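PDB 3SON: hypothetical NUDIX hydrolase from Listeria monocytogenes, which is a putative Nudix hydrolase of the MutT family, probably cleaving nucleoside-diphosphate-linked substrates with the help of bound metal ions. Local coordinates for residues 24-27 / 32-35; 7-12 / 128-133; 18-23 / 139-144; 44-49 / 89-94. All blocks are in the same frame, centred on the assembly; numbering follows the deposited sequence. Where two conformers were deposited one is given.

Contact 1: residues 24-27 / 32-35; sequences VLHR and VWQF
Leu25 and Gln34 exchange two backbone hydrogen bonds, Leu25 N to Gln34 O and Gln34 N to Leu25 O, both 2.8 Å, forming an antiparallel hydrogen-bonded pair. The next pair, His26 with Trp33, is non-hydrogen-bonded and tightly packed. His26 CB sits over the centroid of the six-membered Trp33 ring at 3.6 Å, and the imidazole turns its CD2 edge to the five-membered ring in a T-shaped stack, planes 64° apart. Hydrogen bonds between His26 ND1 and Ser111 OG and between NE2 and Asp31 OD1 fix the rotation of that imidazole. At the buried end Val24 CG2 presses on Trp33 CE3 at 3.3 Å. Toward the turn the contact is looser and partly exposed: Arg27 N reaches Val32 O at 2.9 Å, and Arg27 CD runs alongside Val32 CG1 at 3.8 Å. Bent at chi3 (66°), the arginine brings NH1 to a lone pair of Gln34 OE1, 2.9 Å away. This bond lies in both group planes although they stand 87° apart. Glu109 and Asp29 share the guanidinium charge, and His110 also binds Gln34 OE1. Together the segments make a beta hairpin of the Nudix fold, whose second strand, 33-39, carries the calcium-binding Ala37.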
loop_
_atom_site.group_PDB
_atom_site.type_symbol
_atom_site.label_atom_id
_atom_site.label_comp_id
_atom_site.label_asym_id
_atom_site.label_seq_id
_atom_site.Cartn_x
_atom_site.Cartn_y
_atom_site.Cartn_z
ATOM N N VAL A 24 -6.345 16.984 -7.077
ATOM C CA VAL A 24 -5.958 15.826 -7.881
ATOM C C VAL A 24 -5.567 16.301 -9.260
ATOM O O VAL A 24 -6.124 17.262 -9.771
ATOM C CB VAL A 24 -7.074 14.785 -8.008
ATOM C CG1 VAL A 24 -7.509 14.306 -6.634
ATOM C CG2 VAL A 24 -8.321 15.368 -8.686
ATOM N N LEU A 25 -4.656 15.551 -9.883
ATOM C CA LEU A 25 -4.039 15.931 -11.170
ATOM C C LEU A 25 -4.389 14.948 -12.222
ATOM O O LEU A 25 -4.267 13.758 -11.996
ATOM C CB LEU A 25 -2.518 15.985 -11.020
ATOM C CG LEU A 25 -1.933 16.996 -10.003
ATOM C CD1 LEU A 25 -0.461 16.698 -9.691
ATOM C CD2 LEU A 25 -2.014 18.419 -10.529
ATOM N N HIS A 26 -4.836 15.453 -13.370
ATOM C CA HIS A 26 -5.154 14.610 -14.448
ATOM C C HIS A 26 -3.981 14.599 -15.383
ATOM O O HIS A 26 -3.390 15.640 -15.669
ATOM C CB HIS A 26 -6.369 15.115 -15.132
ATOM C CG HIS A 26 -6.867 14.178 -16.168
ATOM N ND1 HIS A 26 -6.570 14.342 -17.488
ATOM C CD2 HIS A 26 -7.690 13.071 -16.074
ATOM C CE1 HIS A 26 -7.125 13.324 -18.188
ATOM N NE2 HIS A 26 -7.831 12.558 -17.332
ATOM N N ARG A 27 -3.580 13.400 -15.816
ATOM C CA ARG A 27 -2.445 13.297 -16.716
ATOM C C ARG A 27 -2.716 13.757 -18.182
ATOM O O ARG A 27 -3.833 13.613 -18.752
ATOM C CB ARG A 27 -1.924 11.869 -16.758
ATOM C CG ARG A 27 -1.217 11.464 -15.458
ATOM C CD ARG A 27 -0.447 10.164 -15.702
ATOM N NE ARG A 27 0.674 10.292 -16.661
ATOM C CZ ARG A 27 1.870 10.719 -16.317
ATOM N NH1 ARG A 27 2.103 11.140 -15.069
ATOM N NH2 ARG A 27 2.853 10.789 -17.225
ATOM N N VAL A 32 -5.948 9.395 -16.333
ATOM C CA VAL A 32 -5.453 8.930 -15.053
ATOM C C VAL A 32 -5.381 10.133 -14.121
ATOM O O VAL A 32 -4.867 11.131 -14.507
ATOM C CB VAL A 32 -4.006 8.336 -15.237
ATOM C CG1 VAL A 32 -3.241 8.289 -13.926
ATOM C CG2 VAL A 32 -4.039 6.969 -15.876
ATOM N N TRP A 33 -5.905 9.994 -12.887
ATOM C CA TRP A 33 -5.883 11.061 -11.900
ATOM C C TRP A 33 -4.929 10.585 -10.829
ATOM O O TRP A 33 -4.925 9.389 -10.465
ATOM C CB TRP A 33 -7.258 11.225 -11.282
ATOM C CG TRP A 33 -8.273 11.863 -12.135
ATOM C CD1 TRP A 33 -9.179 11.242 -12.991
ATOM C CD2 TRP A 33 -8.483 13.281 -12.312
ATOM N NE1 TRP A 33 -9.933 12.168 -13.634
ATOM C CE2 TRP A 33 -9.550 13.413 -13.288
ATOM C CE3 TRP A 33 -7.892 14.431 -11.797
ATOM C CZ2 TRP A 33 -10.030 14.645 -13.702
ATOM C CZ3 TRP A 33 -8.395 15.673 -12.202
ATOM C CH2 TRP A 33 -9.449 15.767 -13.153
ATOM N N GLN A 34 -4.040 11.461 -10.402
ATOM C CA GLN A 34 -3.026 11.129 -9.392
ATOM C C GLN A 34 -2.638 12.342 -8.535
ATOM O O GLN A 34 -3.020 13.514 -8.788
ATOM C CB GLN A 34 -1.724 10.577 -10.060
ATOM C CG GLN A 34 -1.041 11.629 -10.980
ATOM C CD GLN A 34 0.079 11.117 -11.884
ATOM O OE1 GLN A 34 0.521 11.862 -12.784
ATOM N NE2 GLN A 34 0.623 9.912 -11.592
ATOM N N PHE A 35 -1.850 12.062 -7.509
ATOM C CA PHE A 35 -1.225 13.089 -6.699
ATOM C C PHE A 35 0.192 13.409 -7.207
ATOM O O PHE A 35 0.590 12.900 -8.256
ATOM C CB PHE A 35 -1.218 12.668 -5.219
ATOM C CG PHE A 35 -2.603 12.520 -4.607
ATOM C CD1 PHE A 35 -3.492 13.554 -4.615
ATOM C CD2 PHE A 35 -2.963 11.351 -3.890
ATOM C CE1 PHE A 35 -4.754 13.420 -3.990
ATOM C CE2 PHE A 35 -4.224 11.185 -3.320
ATOM C CZ PHE A 35 -5.126 12.223 -3.363
#

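Contact 2: residues 7-12 / 128-133; sequences QVLVIP and DSNKTA
Leu9 and Ile11, alternate residues on one face of strand 7-12, meet helix 128-133 through Ala133 and Asn130. The apolar part converges on one methyl group: Ala133 CB takes Ile11 CD1 at 4.0 Å and Leu9 CD2 at 4.1 Å. Ile11 CD1 also rests on the helix backbone, 3.9 Å from Ala133 C. The second kind of contact is apolar against polar. The Asn130 amide meets the leucine at about a right angle, its OD1 facing both Leu9 methyls, 3.8 Å from CD1 and 3.9 Å from CD2, in one of the two conformers of Leu9. Asn130 CG lies beside its own backbone N (chi1 -58°), which swings the amide toward the strand. The polar group at this end is Ser129 OG, within hydrogen-bonding range of both Asn130 OD1, at 3.0 Å, and Glu90 OE1 on strand 87-96. The axes of strand 7-12 and helix 128-133 approach to 10.1 Å at a crossing angle of -48°. Strand 7-15 runs between strands 33-39 and 87-96, whose Phe35 and Cys92 also pack on Leu9. Val8 and Val10 touch helix 46-58 instead, so the strand lies between two helices, while Thr132 packs on Pro76 of the second subunit.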
loop_
_atom_site.group_PDB
_atom_site.type_symbol
_atom_site.label_atom_id
_atom_site.label_comp_id
_atom_site.label_asym_id
_atom_site.label_seq_id
_atom_site.Cartn_x
_atom_site.Cartn_y
_atom_site.Cartn_z
ATOM N N GLN A 7 10.156 6.463 -3.181
ATOM C CA GLN A 7 9.225 7.334 -3.826
ATOM C C GLN A 7 8.509 8.212 -2.802
ATOM O O GLN A 7 8.418 7.866 -1.614
ATOM C CB GLN A 7 8.134 6.510 -4.503
ATOM C CG GLN A 7 8.556 5.858 -5.808
ATOM C CD GLN A 7 8.572 6.828 -6.942
ATOM O OE1 GLN A 7 7.585 7.523 -7.222
ATOM N NE2 GLN A 7 9.689 6.927 -7.575
ATOM N N VAL A 8 8.069 9.355 -3.245
ATOM C CA VAL A 8 7.221 10.159 -2.432
ATOM C C VAL A 8 5.871 10.395 -3.101
ATOM O O VAL A 8 5.736 10.328 -4.371
ATOM C CB VAL A 8 7.900 11.484 -1.953
ATOM C CG1 VAL A 8 9.300 11.252 -1.288
ATOM C CG2 VAL A 8 8.064 12.483 -3.125
ATOM N N LEU A 9 4.858 10.575 -2.258
ATOM C CA LEU A 9 3.530 10.979 -2.680
ATOM C C LEU A 9 3.221 12.255 -1.905
ATOM O O LEU A 9 3.554 12.377 -0.718
ATOM C CB LEU A 9 2.480 9.898 -2.406
ATOM C CG LEU A 9 1.054 10.139 -2.913
ATOM C CD1 LEU A 9 0.922 9.618 -4.335
ATOM C CD2 LEU A 9 0.055 9.447 -1.990
ATOM N N VAL A 10 2.644 13.227 -2.588
ATOM C CA VAL A 10 2.259 14.502 -1.937
ATOM C C VAL A 10 0.845 14.945 -2.326
ATOM O O VAL A 10 0.543 15.072 -3.516
ATOM C CB VAL A 10 3.225 15.630 -2.296
ATOM C CG1 VAL A 10 2.879 16.867 -1.528
ATOM C CG2 VAL A 10 4.676 15.232 -2.052
ATOM N N ILE A 11 -0.029 15.113 -1.317
ATOM C CA ILE A 11 -1.434 15.425 -1.522
ATOM C C ILE A 11 -1.627 16.909 -1.257
ATOM O O ILE A 11 -1.471 17.357 -0.129
ATOM C CB ILE A 11 -2.338 14.635 -0.554
ATOM C CG1 ILE A 11 -2.141 13.123 -0.743
ATOM C CG2 ILE A 11 -3.852 14.998 -0.709
ATOM C CD1 ILE A 11 -2.890 12.285 0.271
ATOM N N PRO A 12 -1.951 17.692 -2.290
ATOM C CA PRO A 12 -2.273 19.124 -2.015
ATOM C C PRO A 12 -3.656 19.244 -1.383
ATOM O O PRO A 12 -4.542 18.415 -1.666
ATOM C CB PRO A 12 -2.329 19.735 -3.426
ATOM C CG PRO A 12 -1.805 18.686 -4.339
ATOM C CD PRO A 12 -2.160 17.377 -3.706
ATOM N N ASP A 128 -4.975 1.736 -3.975
ATOM C CA ASP A 128 -5.345 1.650 -2.565
ATOM C C ASP A 128 -4.431 2.554 -1.757
ATOM O O ASP A 128 -4.887 3.271 -0.820
ATOM C CB ASP A 128 -5.221 0.195 -2.089
ATOM C CG ASP A 128 -6.227 -0.773 -2.785
ATOM O OD1 ASP A 128 -7.204 -0.281 -3.353
ATOM O OD2 ASP A 128 -6.020 -2.030 -2.749
ATOM N N SER A 129 -3.142 2.526 -2.052
ATOM C CA SER A 129 -2.149 3.329 -1.320
ATOM C C SER A 129 -2.483 4.852 -1.222
ATOM O O SER A 129 -2.351 5.510 -0.179
ATOM C CB SER A 129 -0.742 3.110 -1.896
ATOM O OG SER A 129 -0.479 3.897 -3.050
ATOM N N ASN A 130 -2.940 5.413 -2.316
ATOM C CA ASN A 130 -3.370 6.807 -2.358
ATOM C C ASN A 130 -4.677 7.125 -1.591
ATOM O O ASN A 130 -4.752 8.142 -0.869
ATOM C CB ASN A 130 -3.580 7.210 -3.803
ATOM C CG ASN A 130 -2.353 7.055 -4.668
ATOM O OD1 ASN A 130 -1.253 6.525 -4.265
ATOM N ND2 ASN A 130 -2.528 7.494 -5.908
ATOM N N LYS A 131 -5.635 6.227 -1.670
ATOM C CA LYS A 131 -6.848 6.293 -0.951
ATOM C C LYS A 131 -6.585 6.233 0.530
ATOM O O LYS A 131 -7.245 6.961 1.319
ATOM C CB LYS A 131 -7.752 5.158 -1.416
ATOM C CG LYS A 131 -8.108 5.310 -2.897
ATOM C CD LYS A 131 -9.166 4.295 -3.262
ATOM C CE LYS A 131 -9.452 4.308 -4.758
ATOM N NZ LYS A 131 -10.410 3.235 -5.156
ATOM N N THR A 132 -5.674 5.337 0.933
ATOM C CA THR A 132 -5.313 5.195 2.333
ATOM C C THR A 132 -4.659 6.467 2.872
ATOM O O THR A 132 -5.079 6.960 3.942
ATOM C CB THR A 132 -4.437 3.984 2.588
ATOM O OG1 THR A 132 -5.198 2.808 2.260
ATOM C CG2 THR A 132 -3.978 3.916 4.100
ATOM N N ALA A 133 -3.682 7.011 2.151
ATOM C CA ALA A 133 -3.057 8.305 2.511
ATOM C C ALA A 133 -4.103 9.463 2.621
ATOM O O ALA A 133 -4.118 10.301 3.611
ATOM C CB ALA A 133 -1.902 8.644 1.522
#

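Contact 3: residues 18-23 / 139-144; sequences ANYQFG and ERLKNN
The C-terminal end of helix 128-142, closed by a Schellman motif, lies on the sheet of the Nudix fold where Leu141 meets Tyr20 and Phe22 of strand 20-27. Asn144, with positive phi (47°), turns the chain back so that its N bonds to Leu141 O at 2.8 Å, holding the last turn closed just where Leu141 projects to the strand. The leucine lies over one face of the Tyr20 ring. Its CB stands 3.9 Å from the ring centroid, 15° off the normal, a CH-pi contact. The two methyls spread over the same face, toward the CD1-CE1 side of the ring, CD1 3.7 Å from Tyr20 CD1 and CD2 3.9 Å from Tyr20 CE1. Leu141 CG lies anti to its carbonyl carbon (chi1 -71°), which aims both branches at the strand. Around this apolar patch the helix is polar: Lys142 NZ and Glu139 OE2 form a salt bridge at 3.5 Å, Arg140 pairs with Asp70 and Glu136, and Asn143 ND2 bonds to Tyr86 of the second subunit. Phe22 is buried deeper, touching Leu134 and Leu137 of the same helix as well as Phe13. It approaches Leu141 from the opposite direction, so that Leu141 CD1, already against the tyrosine, also lies 3.8 Å from Phe22 CE1.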
loop_
_atom_site.group_PDB
_atom_site.type_symbol
_atom_site.label_atom_id
_atom_site.label_comp_id
_atom_site.label_asym_id
_atom_site.label_seq_id
_atom_site.Cartn_x
_atom_site.Cartn_y
_atom_site.Cartn_z
ATOM N N ALA A 18 -16.528 26.199 3.901
ATOM C CA ALA A 18 -17.294 25.016 4.298
ATOM C C ALA A 18 -16.429 23.879 4.843
ATOM O O ALA A 18 -16.550 23.490 6.009
ATOM C CB ALA A 18 -18.091 24.507 3.108
ATOM N N ASN A 19 -15.543 23.374 3.986
ATOM C CA ASN A 19 -14.891 22.088 4.198
ATOM C C ASN A 19 -13.412 22.147 3.775
ATOM O O ASN A 19 -12.814 23.217 3.731
ATOM C CB ASN A 19 -15.642 21.041 3.350
ATOM C CG ASN A 19 -15.314 19.609 3.734
ATOM O OD1 ASN A 19 -14.640 19.349 4.736
ATOM N ND2 ASN A 19 -15.790 18.668 2.927
ATOM N N TYR A 20 -12.821 20.982 3.536
ATOM C CA TYR A 20 -11.524 20.907 2.927
ATOM C C TYR A 20 -11.708 20.342 1.550
ATOM O O TYR A 20 -12.623 19.525 1.302
ATOM C CB TYR A 20 -10.606 19.989 3.711
ATOM C CG TYR A 20 -10.179 20.571 5.038
ATOM C CD1 TYR A 20 -9.094 21.423 5.106
ATOM C CD2 TYR A 20 -10.850 20.261 6.209
ATOM C CE1 TYR A 20 -8.684 21.968 6.313
ATOM C CE2 TYR A 20 -10.457 20.811 7.419
ATOM C CZ TYR A 20 -9.356 21.658 7.456
ATOM O OH TYR A 20 -8.925 22.232 8.636
ATOM N N GLN A 21 -10.874 20.821 0.639
ATOM C CA GLN A 21 -10.784 20.261 -0.685
ATOM C C GLN A 21 -9.381 19.715 -0.953
ATOM O O GLN A 21 -8.382 20.191 -0.379
ATOM C CB GLN A 21 -11.200 21.284 -1.724
ATOM C CG GLN A 21 -12.680 21.662 -1.572
ATOM C CD GLN A 21 -13.270 22.240 -2.833
ATOM O OE1 GLN A 21 -12.604 22.954 -3.553
ATOM N NE2 GLN A 21 -14.525 21.913 -3.113
ATOM N N PHE A 22 -9.308 18.785 -1.899
ATOM C CA PHE A 22 -8.105 18.046 -2.173
ATOM C C PHE A 22 -7.806 18.161 -3.669
ATOM O O PHE A 22 -8.721 18.154 -4.523
ATOM C CB PHE A 22 -8.306 16.587 -1.753
ATOM C CG PHE A 22 -8.646 16.434 -0.299
ATOM C CD1 PHE A 22 -7.625 16.457 0.629
ATOM C CD2 PHE A 22 -9.946 16.364 0.140
ATOM C CE1 PHE A 22 -7.884 16.396 1.970
ATOM C CE2 PHE A 22 -10.229 16.244 1.490
ATOM C CZ PHE A 22 -9.198 16.310 2.404
ATOM N N GLY A 23 -6.537 18.325 -3.952
ATOM C CA GLY A 23 -6.067 18.599 -5.265
ATOM C C GLY A 23 -5.637 17.312 -6.002
ATOM O O GLY A 23 -4.792 16.565 -5.538
ATOM N N GLU A 139 -8.891 12.526 8.063
ATOM C CA GLU A 139 -9.115 12.398 9.520
ATOM C C GLU A 139 -8.293 13.381 10.323
ATOM O O GLU A 139 -8.806 14.019 11.257
ATOM C CB GLU A 139 -8.855 10.952 9.985
ATOM C CG GLU A 139 -9.837 9.935 9.447
ATOM C CD GLU A 139 -11.263 10.292 9.809
ATOM O OE1 GLU A 139 -11.573 10.407 11.019
ATOM O OE2 GLU A 139 -12.070 10.466 8.871
ATOM N N ARG A 140 -7.027 13.544 9.955
ATOM C CA ARG A 140 -6.160 14.526 10.598
ATOM C C ARG A 140 -6.635 15.966 10.431
ATOM O O ARG A 140 -6.675 16.683 11.396
ATOM C CB ARG A 140 -4.760 14.369 10.151
ATOM C CG ARG A 140 -4.045 13.140 10.650
ATOM C CD ARG A 140 -2.626 13.199 10.139
ATOM N NE ARG A 140 -1.833 12.068 10.589
ATOM C CZ ARG A 140 -1.205 12.008 11.750
ATOM N NH1 ARG A 140 -1.308 13.013 12.641
ATOM N NH2 ARG A 140 -0.515 10.904 12.050
ATOM N N LEU A 141 -7.093 16.355 9.250
ATOM C CA LEU A 141 -7.613 17.706 9.097
ATOM C C LEU A 141 -8.812 17.871 10.043
ATOM O O LEU A 141 -8.801 18.743 10.888
ATOM C CB LEU A 141 -7.995 18.001 7.663
ATOM C CG LEU A 141 -6.787 18.135 6.728
ATOM C CD1 LEU A 141 -7.197 18.217 5.216
ATOM C CD2 LEU A 141 -5.964 19.334 7.173
ATOM N N LYS A 142 -9.822 17.016 9.892
ATOM C CA LYS A 142 -11.019 17.068 10.728
ATOM C C LYS A 142 -10.721 17.205 12.207
ATOM O O LYS A 142 -11.476 17.865 12.922
ATOM C CB LYS A 142 -11.835 15.810 10.553
ATOM C CG LYS A 142 -12.630 15.689 9.281
ATOM C CD LYS A 142 -13.172 14.267 9.240
ATOM C CE LYS A 142 -14.105 13.988 8.087
ATOM N NZ LYS A 142 -14.751 12.658 8.340
ATOM N N ASN A 143 -9.630 16.573 12.665
ATOM C CA ASN A 143 -9.277 16.540 14.072
ATOM C C ASN A 143 -8.281 17.634 14.490
ATOM O O ASN A 143 -7.832 17.660 15.634
ATOM C CB ASN A 143 -8.649 15.190 14.413
ATOM C CG ASN A 143 -9.645 14.046 14.369
ATOM O OD1 ASN A 143 -10.818 14.241 14.070
ATOM N ND2 ASN A 143 -9.173 12.846 14.673
ATOM N N ASN A 144 -7.899 18.490 13.534
ATOM C CA ASN A 144 -6.788 19.430 13.719
ATOM C C ASN A 144 -5.535 18.729 14.337
ATOM O O ASN A 144 -4.948 19.218 15.304
ATOM C CB ASN A 144 -7.215 20.638 14.589
ATOM C CG ASN A 144 -6.205 21.780 14.524
ATOM O OD1 ASN A 144 -5.592 22.032 13.474
ATOM N ND2 ASN A 144 -5.994 22.445 15.651
#

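Contact 4: residues 44-49 / 89-94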
loop_
_atom_site.group_PDB
_atom_site.type_symbol
_atom_site.label_atom_id
_atom_site.label_comp_id
_atom_site.label_asym_id
_atom_site.label_seq_id
_atom_site.Cartn_x
_atom_site.Cartn_y
_atom_site.Cartn_z
ATOM N N GLU A 44 19.292 12.944 -1.387
ATOM C CA GLU A 44 18.135 13.625 -0.791
ATOM C C GLU A 44 17.536 12.975 0.499
ATOM O O GLU A 44 17.368 11.748 0.608
ATOM C CB GLU A 44 17.014 13.753 -1.865
ATOM C CG GLU A 44 17.358 14.778 -2.934
ATOM C CD GLU A 44 16.200 15.023 -3.867
ATOM O OE1 GLU A 44 15.463 14.060 -4.195
ATOM O OE2 GLU A 44 16.064 16.174 -4.300
ATOM N N ALA A 45 17.205 13.804 1.490
ATOM C CA ALA A 45 16.376 13.311 2.551
ATOM C C ALA A 45 15.007 13.173 1.867
ATOM O O ALA A 45 14.772 13.820 0.819
ATOM C CB ALA A 45 16.317 14.261 3.741
ATOM N N ILE A 46 14.140 12.332 2.419
ATOM C CA ILE A 46 12.804 12.104 1.874
ATOM C C ILE A 46 11.971 13.390 1.841
ATOM O O ILE A 46 11.171 13.606 0.940
ATOM C CB ILE A 46 12.079 11.067 2.742
ATOM C CG1 ILE A 46 12.503 9.647 2.394
ATOM C CG2 ILE A 46 10.595 11.223 2.645
ATOM C CD1 ILE A 46 12.397 8.731 3.601
ATOM N N SER A 47 12.103 14.194 2.897
ATOM C CA SER A 47 11.414 15.492 2.949
ATOM C C SER A 47 11.862 16.437 1.817
ATOM O O SER A 47 11.075 17.251 1.340
ATOM C CB SER A 47 11.664 16.172 4.303
ATOM O OG SER A 47 13.036 16.468 4.442
ATOM N N GLU A 48 13.141 16.369 1.435
ATOM C CA GLU A 48 13.675 17.193 0.403
ATOM C C GLU A 48 13.169 16.768 -0.973
ATOM O O GLU A 48 12.905 17.611 -1.831
ATOM C CB GLU A 48 15.251 17.181 0.435
ATOM C CG GLU A 48 15.853 17.668 1.757
ATOM C CD GLU A 48 17.338 17.313 1.946
ATOM O OE1 GLU A 48 17.937 16.639 1.080
ATOM O OE2 GLU A 48 17.906 17.690 3.012
ATOM N N THR A 49 13.058 15.458 -1.196
ATOM C CA THR A 49 12.359 14.926 -2.410
ATOM C C THR A 49 10.924 15.421 -2.481
ATOM O O THR A 49 10.475 15.852 -3.532
ATOM C CB THR A 49 12.364 13.385 -2.424
ATOM O OG1 THR A 49 13.691 12.939 -2.184
ATOM C CG2 THR A 49 11.859 12.831 -3.813
ATOM N N PRO A 89 9.819 1.756 -0.988
ATOM C CA PRO A 89 8.779 2.354 -0.226
ATOM C C PRO A 89 8.300 3.649 -0.845
ATOM O O PRO A 89 9.067 4.351 -1.496
ATOM C CB PRO A 89 9.468 2.661 1.120
ATOM C CG PRO A 89 10.850 2.898 0.752
ATOM C CD PRO A 89 11.154 1.936 -0.337
ATOM N N GLU A 90 7.041 3.932 -0.616
ATOM C CA GLU A 90 6.421 5.188 -0.970
ATOM C C GLU A 90 5.974 5.938 0.316
ATOM O O GLU A 90 5.089 5.467 1.070
ATOM C CB GLU A 90 5.200 4.928 -1.856
ATOM C CG GLU A 90 4.542 6.171 -2.335
ATOM C CD GLU A 90 3.257 5.911 -3.093
ATOM O OE1 GLU A 90 2.305 5.302 -2.514
ATOM O OE2 GLU A 90 3.206 6.314 -4.273
ATOM N N TYR A 91 6.567 7.089 0.563
ATOM C CA TYR A 91 6.283 7.901 1.734
ATOM C C TYR A 91 5.350 8.999 1.336
ATOM O O TYR A 91 5.480 9.529 0.280
ATOM C CB TYR A 91 7.574 8.518 2.257
ATOM C CG TYR A 91 8.643 7.498 2.628
ATOM C CD1 TYR A 91 8.544 6.797 3.809
ATOM C CD2 TYR A 91 9.709 7.209 1.774
ATOM C CE1 TYR A 91 9.487 5.863 4.158
ATOM C CE2 TYR A 91 10.686 6.276 2.115
ATOM C CZ TYR A 91 10.550 5.604 3.322
ATOM O OH TYR A 91 11.463 4.685 3.737
ATOM N N CYS A 92 4.439 9.389 2.233
ATOM C CA CYS A 92 3.412 10.254 1.869
ATOM C C CYS A 92 3.399 11.562 2.616
ATOM O O CYS A 92 3.728 11.617 3.862
ATOM C CB CYS A 92 2.061 9.585 2.095
ATOM S SG CYS A 92 1.802 8.080 1.159
ATOM N N PHE A 93 2.876 12.601 1.957
ATOM C CA PHE A 93 2.865 13.954 2.544
ATOM C C PHE A 93 1.653 14.764 2.130
ATOM O O PHE A 93 0.949 14.376 1.238
ATOM C CB PHE A 93 4.136 14.754 2.130
ATOM C CG PHE A 93 5.426 14.118 2.497
ATOM C CD1 PHE A 93 5.947 13.089 1.753
ATOM C CD2 PHE A 93 6.118 14.534 3.624
ATOM C CE1 PHE A 93 7.136 12.502 2.091
ATOM C CE2 PHE A 93 7.335 13.930 3.967
ATOM C CZ PHE A 93 7.798 12.887 3.238
ATOM N N ALA A 94 1.506 15.965 2.680
ATOM C CA ALA A 94 0.436 16.865 2.290
ATOM C C ALA A 94 0.893 18.298 2.307
ATOM O O ALA A 94 1.795 18.654 3.044
ATOM C CB ALA A 94 -0.746 16.675 3.205
#
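Ile46, in the first turn of helix 46-58, reaches Tyr91 and Phe93 of strand 89-94, and the residues before and after it fix that helix end. Glu44 comes first. Its OE1 accepts a hydrogen bond from Thr49 OG1 at 2.9 Å, arriving from above the carboxylate plane, and another from Glu41 N, while OE2 forms a salt bridge with Arg52. Ala45 is the N-cap; its N donates to Glu48 OE1 at 3.0 Å, tying the N-cap to the first turn. Ile46, in one of its two conformers, then divides its two branches between two aromatic rings. CD1 lies over one face of Tyr91, 3.6 Å from the ring centroid and 22° off its normal, a CH-pi contact shifted toward the rim at CE2, which it approaches to 3.3 Å. CG2 meets Phe93 at the ring edge instead, in plane and 3.3 Å from CZ. Placing CG1 anti to the carbonyl carbon (chi1 -81°) sends the longer branch to the tyrosine. Ser47 adds little, its CA 4.5 Å from Phe93 CZ. By its sequence, helix 46-58 is the Nudix-box helix, and its Glu53 and Glu57 bind the calcium ion. Strand 87-96 lies between strands 7-15 and 66-76, and its Tyr91 and Phe93 face this helix while Cys92 points away, to Ala133 of helix 128-142. Phe6 and the C-terminal Met149 flank the contact at Ile46 and Phe93.

How the contacts relate
From the N terminus, strand 7-15 opens contact 2 and strand 20-27 opens contact 3. Contact 1 follows at once, closing the short hairpin between strands 20-27 and 33-39. Contact 4 opens at the start of helix 46-58 and closes on strand 87-96, so contacts 1 and 4 stand in series, both nested inside the loops of contacts 2 and 3. Helix 128-142 closes contact 2 and then contact 3, and these two long loops cross. Strand 7-12 pairs with strand 89-94 (Leu9 N to Tyr91 O, 2.8 Å), and Phe35 packs against Ile11, so one sheet joins all four, with helices on both faces.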